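Local coordinates for abietadiene synthase, chloroplastic (Abies grandis, PDB 3S9V), which belongs to the plant terpene synthase family and folds as a large, mainly alpha-helical, multidomain chloroplast enzyme, at residues A[189-192]-A[193-196]; A[278-282]-A[283-287]. One frame throughout, in Å; residues are numbered along the deposited sequence.

Interaction 1: A[189-192]-A[193-196]; sequences RIPT and DVLY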
ATOM      1  N   ARG A 189      21.696 -19.079 -26.514  1.00 48.29           N
ATOM      2  CA  ARG A 189      22.218 -17.973 -25.729  1.00 47.87           C
ATOM      3  C   ARG A 189      21.928 -18.131 -24.232  1.00 48.49           C
ATOM      4  O   ARG A 189      22.296 -17.276 -23.429  1.00 50.07           O
ATOM      5  CB  ARG A 189      21.615 -16.675 -26.266  1.00 48.24           C
ATOM      6  CG  ARG A 189      22.252 -15.395 -25.774  1.00 57.60           C
ATOM      7  CD  ARG A 189      21.721 -14.221 -26.582  1.00 62.08           C
ATOM      8  NE  ARG A 189      20.261 -14.198 -26.591  1.00 72.01           N
ATOM      9  CZ  ARG A 189      19.525 -13.445 -27.403  1.00 72.84           C
ATOM     10  NH1 ARG A 189      20.110 -12.645 -28.284  1.00 72.43           N
ATOM     11  NH2 ARG A 189      18.200 -13.495 -27.333  1.00 69.93           N
ATOM     12  N   ILE A 190      21.278 -19.229 -23.857  1.00 49.05           N
ATOM     13  CA  ILE A 190      20.948 -19.479 -22.454  1.00 48.35           C
ATOM     14  C   ILE A 190      22.123 -20.033 -21.649  1.00 47.95           C
ATOM     15  O   ILE A 190      22.769 -20.998 -22.061  1.00 44.18           O
ATOM     16  CB  ILE A 190      19.759 -20.462 -22.324  1.00 47.59           C
ATOM     17  CG1 ILE A 190      18.462 -19.763 -22.749  1.00 48.55           C
ATOM     18  CG2 ILE A 190      19.657 -20.980 -20.891  1.00 36.87           C
ATOM     19  CD1 ILE A 190      17.241 -20.663 -22.765  1.00 40.05           C
ATOM     20  N   PRO A 191      22.413 -19.421 -20.485  1.00 52.21           N
ATOM     21  CA  PRO A 191      23.508 -19.840 -19.603  1.00 54.28           C
ATOM     22  C   PRO A 191      23.194 -21.124 -18.834  1.00 54.84           C
ATOM     23  O   PRO A 191      22.531 -21.104 -17.793  1.00 57.44           O
ATOM     24  CB  PRO A 191      23.690 -18.633 -18.686  1.00 54.80           C
ATOM     25  CG  PRO A 191      22.302 -18.105 -18.567  1.00 57.71           C
ATOM     26  CD  PRO A 191      21.804 -18.171 -19.995  1.00 55.62           C
ATOM     27  N   THR A 192      23.683 -22.235 -19.376  1.00 55.03           N
ATOM     28  CA  THR A 192      23.506 -23.570 -18.814  1.00 54.90           C
ATOM     29  C   THR A 192      23.706 -23.636 -17.299  1.00 54.67           C
ATOM     30  O   THR A 192      22.941 -24.293 -16.588  1.00 54.05           O
ATOM     31  CB  THR A 192      24.480 -24.541 -19.494  1.00 56.30           C
ATOM     32  OG1 THR A 192      24.157 -24.631 -20.886  1.00 62.71           O
ATOM     33  CG2 THR A 192      24.409 -25.913 -18.869  1.00 62.61           C
ATOM     34  N   ASP A 193      24.739 -22.954 -16.814  1.00 54.19           N
ATOM     35  CA  ASP A 193      25.058 -22.926 -15.389  1.00 53.57           C
ATOM     36  C   ASP A 193      23.851 -22.496 -14.575  1.00 47.56           C
ATOM     37  O   ASP A 193      23.352 -23.243 -13.737  1.00 46.00           O
ATOM     38  CB  ASP A 193      26.195 -21.941 -15.117  1.00 61.31           C
ATOM     39  CG  ASP A 193      27.304 -22.038 -16.138  1.00 75.19           C
ATOM     40  OD1 ASP A 193      27.946 -23.109 -16.224  1.00 79.58           O
ATOM     41  OD2 ASP A 193      27.528 -21.038 -16.855  1.00 78.03           O
ATOM     42  N   VAL A 194      23.394 -21.278 -14.832  1.00 42.91           N
ATOM     43  CA  VAL A 194      22.259 -20.714 -14.122  1.00 42.48           C
ATOM     44  C   VAL A 194      21.025 -21.591 -14.266  1.00 40.18           C
ATOM     45  O   VAL A 194      20.299 -21.821 -13.299  1.00 39.85           O
ATOM     46  CB  VAL A 194      21.933 -19.298 -14.646  1.00 45.23           C
ATOM     47  CG1 VAL A 194      20.818 -18.680 -13.819  1.00 47.50           C
ATOM     48  CG2 VAL A 194      23.180 -18.430 -14.598  1.00 45.32           C
ATOM     49  N   LEU A 195      20.805 -22.086 -15.477  1.00 36.49           N
ATOM     50  CA  LEU A 195      19.658 -22.931 -15.772  1.00 34.35           C
ATOM     51  C   LEU A 195      19.578 -24.188 -14.907  1.00 33.52           C
ATOM     52  O   LEU A 195      18.480 -24.652 -14.598  1.00 32.63           O
ATOM     53  CB  LEU A 195      19.678 -23.319 -17.258  1.00 31.59           C
ATOM     54  CG  LEU A 195      18.500 -24.076 -17.882  1.00 35.69           C
ATOM     55  CD1 LEU A 195      18.629 -25.541 -17.613  1.00 41.71           C
ATOM     56  CD2 LEU A 195      17.186 -23.545 -17.347  1.00 36.82           C
ATOM     57  N   TYR A 196      20.727 -24.731 -14.506  1.00 30.30           N
ATOM     58  CA  TYR A 196      20.734 -25.953 -13.703  1.00 28.67           C
ATOM     59  C   TYR A 196      21.138 -25.794 -12.243  1.00 27.04           C
ATOM     60  O   TYR A 196      20.867 -26.671 -11.430  1.00 28.26           O
ATOM     61  CB  TYR A 196      21.658 -26.996 -14.334  1.00 31.01           C
ATOM     62  CG  TYR A 196      21.281 -27.417 -15.734  1.00 32.93           C
ATOM     63  CD1 TYR A 196      22.143 -27.184 -16.803  1.00 32.64           C
ATOM     64  CD2 TYR A 196      20.079 -28.072 -15.989  1.00 25.88           C
ATOM     65  CE1 TYR A 196      21.820 -27.593 -18.093  1.00 30.04           C
ATOM     66  CE2 TYR A 196      19.746 -28.488 -17.280  1.00 30.18           C
ATOM     67  CZ  TYR A 196      20.625 -28.242 -18.327  1.00 29.84           C
ATOM     68  OH  TYR A 196      20.318 -28.647 -19.610  1.00 36.14           O
TER

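Interaction 2: A[278-282]-A[283-287]; sequences DTVER and LGIDR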
ATOM      1  N   ASP A 278      -4.394  -6.223   1.091  1.00 22.83           N
ATOM      2  CA  ASP A 278      -3.840  -4.933   0.693  1.00 21.47           C
ATOM      3  C   ASP A 278      -4.917  -4.136  -0.034  1.00 20.06           C
ATOM      4  O   ASP A 278      -5.017  -2.926   0.127  1.00 23.61           O
ATOM      5  CB  ASP A 278      -2.615  -5.139  -0.214  1.00 21.43           C
ATOM      6  CG  ASP A 278      -1.890  -3.840  -0.521  1.00 24.12           C
ATOM      7  OD1 ASP A 278      -1.534  -3.116   0.432  1.00 21.35           O
ATOM      8  OD2 ASP A 278      -1.668  -3.544  -1.711  1.00 27.67           O
ATOM      9  N   THR A 279      -5.733  -4.833  -0.816  1.00 18.85           N
ATOM     10  CA  THR A 279      -6.809  -4.195  -1.566  1.00 20.09           C
ATOM     11  C   THR A 279      -7.838  -3.538  -0.659  1.00 18.74           C
ATOM     12  O   THR A 279      -8.182  -2.378  -0.858  1.00 17.04           O
ATOM     13  CB  THR A 279      -7.531  -5.212  -2.477  1.00 21.03           C
ATOM     14  OG1 THR A 279      -6.595  -5.739  -3.419  1.00 24.40           O
ATOM     15  CG2 THR A 279      -8.677  -4.549  -3.236  1.00 14.80           C
ATOM     16  N   VAL A 280      -8.336  -4.278   0.330  1.00 22.77           N
ATOM     17  CA  VAL A 280      -9.333  -3.722   1.246  1.00 20.76           C
ATOM     18  C   VAL A 280      -8.733  -2.646   2.163  1.00 25.47           C
ATOM     19  O   VAL A 280      -9.445  -1.742   2.622  1.00 25.78           O
ATOM     20  CB  VAL A 280      -9.997  -4.822   2.102  1.00 20.70           C
ATOM     21  CG1 VAL A 280     -10.752  -5.787   1.206  1.00 25.89           C
ATOM     22  CG2 VAL A 280      -8.956  -5.560   2.916  1.00 11.45           C
ATOM     23  N   GLU A 281      -7.431  -2.729   2.431  1.00 24.46           N
ATOM     24  CA  GLU A 281      -6.806  -1.706   3.263  1.00 25.66           C
ATOM     25  C   GLU A 281      -6.654  -0.420   2.453  1.00 25.26           C
ATOM     26  O   GLU A 281      -7.047   0.648   2.916  1.00 28.00           O
ATOM     27  CB  GLU A 281      -5.440  -2.163   3.779  1.00 21.39           C
ATOM     28  CG  GLU A 281      -5.513  -3.333   4.752  1.00 33.67           C
ATOM     29  CD  GLU A 281      -4.179  -3.640   5.413  1.00 42.95           C
ATOM     30  OE1 GLU A 281      -3.169  -3.783   4.687  1.00 38.70           O
ATOM     31  OE2 GLU A 281      -4.146  -3.749   6.660  1.00 45.34           O
ATOM     32  N   ARG A 282      -6.107  -0.533   1.242  1.00 23.19           N
ATOM     33  CA  ARG A 282      -5.905   0.623   0.357  1.00 23.02           C
ATOM     34  C   ARG A 282      -7.216   1.309  -0.035  1.00 23.39           C
ATOM     35  O   ARG A 282      -7.234   2.515  -0.290  1.00 21.19           O
ATOM     36  CB  ARG A 282      -5.180   0.208  -0.924  1.00 13.95           C
ATOM     37  CG  ARG A 282      -3.773  -0.295  -0.725  1.00 26.32           C
ATOM     38  CD  ARG A 282      -3.165  -0.705  -2.059  1.00 35.09           C
ATOM     39  NE  ARG A 282      -2.679   0.427  -2.844  1.00 28.18           N
ATOM     40  CZ  ARG A 282      -2.185   0.317  -4.074  1.00 30.61           C
ATOM     41  NH1 ARG A 282      -2.123  -0.871  -4.658  1.00 26.25           N
ATOM     42  NH2 ARG A 282      -1.715   1.384  -4.709  1.00 21.54           N
ATOM     43  N   LEU A 283      -8.299   0.536  -0.112  1.00 22.52           N
ATOM     44  CA  LEU A 283      -9.604   1.091  -0.456  1.00 24.22           C
ATOM     45  C   LEU A 283     -10.281   1.694   0.777  1.00 23.78           C
ATOM     46  O   LEU A 283     -11.352   2.286   0.673  1.00 24.94           O
ATOM     47  CB  LEU A 283     -10.509   0.019  -1.068  1.00 20.98           C
ATOM     48  CG  LEU A 283     -10.228  -0.384  -2.517  1.00 28.98           C
ATOM     49  CD1 LEU A 283     -11.185  -1.501  -2.917  1.00 22.86           C
ATOM     50  CD2 LEU A 283     -10.396   0.824  -3.443  1.00 22.61           C
ATOM     51  N   GLY A 284      -9.656   1.519   1.940  1.00 23.00           N
ATOM     52  CA  GLY A 284     -10.174   2.078   3.180  1.00 22.54           C
ATOM     53  C   GLY A 284     -11.353   1.394   3.853  1.00 24.14           C
ATOM     54  O   GLY A 284     -11.987   1.996   4.723  1.00 27.45           O
ATOM     55  N   ILE A 285     -11.635   0.147   3.486  1.00 20.82           N
ATOM     56  CA  ILE A 285     -12.763  -0.589   4.057  1.00 20.45           C
ATOM     57  C   ILE A 285     -12.359  -1.777   4.929  1.00 25.56           C
ATOM     58  O   ILE A 285     -13.200  -2.611   5.283  1.00 26.31           O
ATOM     59  CB  ILE A 285     -13.695  -1.120   2.947  1.00 16.90           C
ATOM     60  CG1 ILE A 285     -12.885  -1.934   1.936  1.00 20.78           C
ATOM     61  CG2 ILE A 285     -14.383   0.039   2.247  1.00 21.07           C
ATOM     62  CD1 ILE A 285     -13.717  -2.567   0.830  1.00 17.46           C
ATOM     63  N   ASP A 286     -11.080  -1.842   5.283  1.00 20.41           N
ATOM     64  CA  ASP A 286     -10.554  -2.927   6.096  1.00 20.55           C
ATOM     65  C   ASP A 286     -11.120  -3.037   7.520  1.00 22.40           C
ATOM     66  O   ASP A 286     -11.095  -4.120   8.109  1.00 22.79           O
ATOM     67  CB  ASP A 286      -9.025  -2.811   6.166  1.00 20.47           C
ATOM     68  CG  ASP A 286      -8.567  -1.511   6.816  1.00 30.84           C
ATOM     69  OD1 ASP A 286      -7.946  -1.578   7.901  1.00 31.52           O
ATOM     70  OD2 ASP A 286      -8.835  -0.422   6.247  1.00 28.77           O
ATOM     71  N   ARG A 287     -11.629  -1.946   8.087  1.00 19.63           N
ATOM     72  CA  ARG A 287     -12.145  -2.025   9.458  1.00 20.20           C
ATOM     73  C   ARG A 287     -13.296  -3.014   9.573  1.00 24.37           C
ATOM     74  O   ARG A 287     -13.572  -3.541  10.654  1.00 23.84           O
ATOM     75  CB  ARG A 287     -12.605  -0.650   9.965  1.00 16.12           C
ATOM     76  CG  ARG A 287     -13.898  -0.118   9.343  1.00 21.85           C
ATOM     77  CD  ARG A 287     -14.251   1.254   9.918  1.00 25.91           C
ATOM     78  NE  ARG A 287     -15.549   1.761   9.470  1.00 21.85           N
ATOM     79  CZ  ARG A 287     -15.791   2.241   8.256  1.00 26.29           C
ATOM     80  NH1 ARG A 287     -14.826   2.287   7.347  1.00 26.79           N
ATOM     81  NH2 ARG A 287     -17.001   2.688   7.951  1.00 29.83           N
TER
HETATM   82  O   HOH W   1      -6.399  -3.796   8.434  1.00 33.02           O

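Interaction 1: A[189-192]-A[193-196]
The N-terminal turn of helix 192-197 is built here, with Pro-191 at the N-cap and Leu-195 closing the first helical hydrogen bond onto it. Leu-195 N donates to Pro-191 O over 3.1 Å, nearly straight and in the carbonyl plane. One residue on, Tyr-196 N reaches Thr-192 O, also at 3.1 Å but more bent, with an N-H...O angle of 136°. The proline ring adds an apolar touch: its CG meets CG2 of Val-194 at 4.1 Å, the two side chains crossing at a slant. Ile-190 does something similar further back, its CG2 lying 4.3 Å from Leu-195 CB.

The tightest side-chain meeting is between Thr-192 and Tyr-196. With CG2 anti to the backbone N (chi1 of -63°, measured to OG1), the threonine methyl comes in the ring plane to the edge of the tyrosine, 3.2 Å from CE1. Leu-195 CD1 lies over one ring face, near the rim. The phenol itself is tied elsewhere, its OH bonded to Asp-214 N, while Leu-195 and Tyr-196 both pack on Ile-218 of helix 215-219. Both hydrogen bonds across the junction are thus backbone bonds of the first helical turn; the side chains add apolar contacts, and the proline at the N-cap brings no polar side-chain group.

Interaction 2: A[278-282]-A[283-287]
Glu-281 OE2 is gripped from two sources: a water that donates to it over 2.9 Å, and His-333 NE2. The same water donates to Asp-286 OD1 at 2.8 Å, thereby bridging two carboxylates across a Schellman motif that ends helix 269-282. The two acidic oxygens, Glu-281 OE2 and Asp-286 OD1, stand 4.5 Å apart with their carboxylate planes turned 86° from each other, and the shared donor probably eases the repulsion between them. Closer to the backbone the stems meet, Glu-281 CG lying 3.8 Å from Asp-286 CB.

Gly-284, with its positive phi of 77°, turns the chain out of the helix and lets two bonds run back into the last turn. Ile-285 N binds Val-280 O at 3.0 Å, almost in line with the C=O bond. Gly-284 N binds Glu-281 O over 2.9 Å, approaching from well above the carbonyl plane. A third bond, from Leu-283 N to Thr-279 O, completes the helix end.

Helix 461-491 packs on the neighbouring apolar groups, with Tyr-463 against Thr-279 and Leu-283, and Leu-466 against Ile-285. Arg-282, by contrast, forms a salt bridge with Glu-416. The apolar contact expected of a Schellman motif joins the side chains of Val-280 and Ile-285: the isoleucine has CG1 between its backbone N and carbonyl carbon (chi1 54°), which lays CG1 4.1 Å from Val-280 CB.

Overall arrangement
Both interactions are local, each within one unbroken run of chain; one marks the start of a helix and the other the end of a different one, interaction 1 opening helix 192-197 and interaction 2 finishing helix 269-282. They share no elements; their centres lie 42 Å apart and their nearest atoms about 30 Å. Interaction 1 sits at the periphery, mostly exposed, and its cross-segment chemistry is backbone bonding with small apolar touches. Interaction 2 lies close to the centre of the folded chain, within the N-terminal terpene synthase domain, and is largely buried. There the apolar residues pack against neighbouring helices, while a water bridges the acidic pair and a histidine also bonds Glu-281.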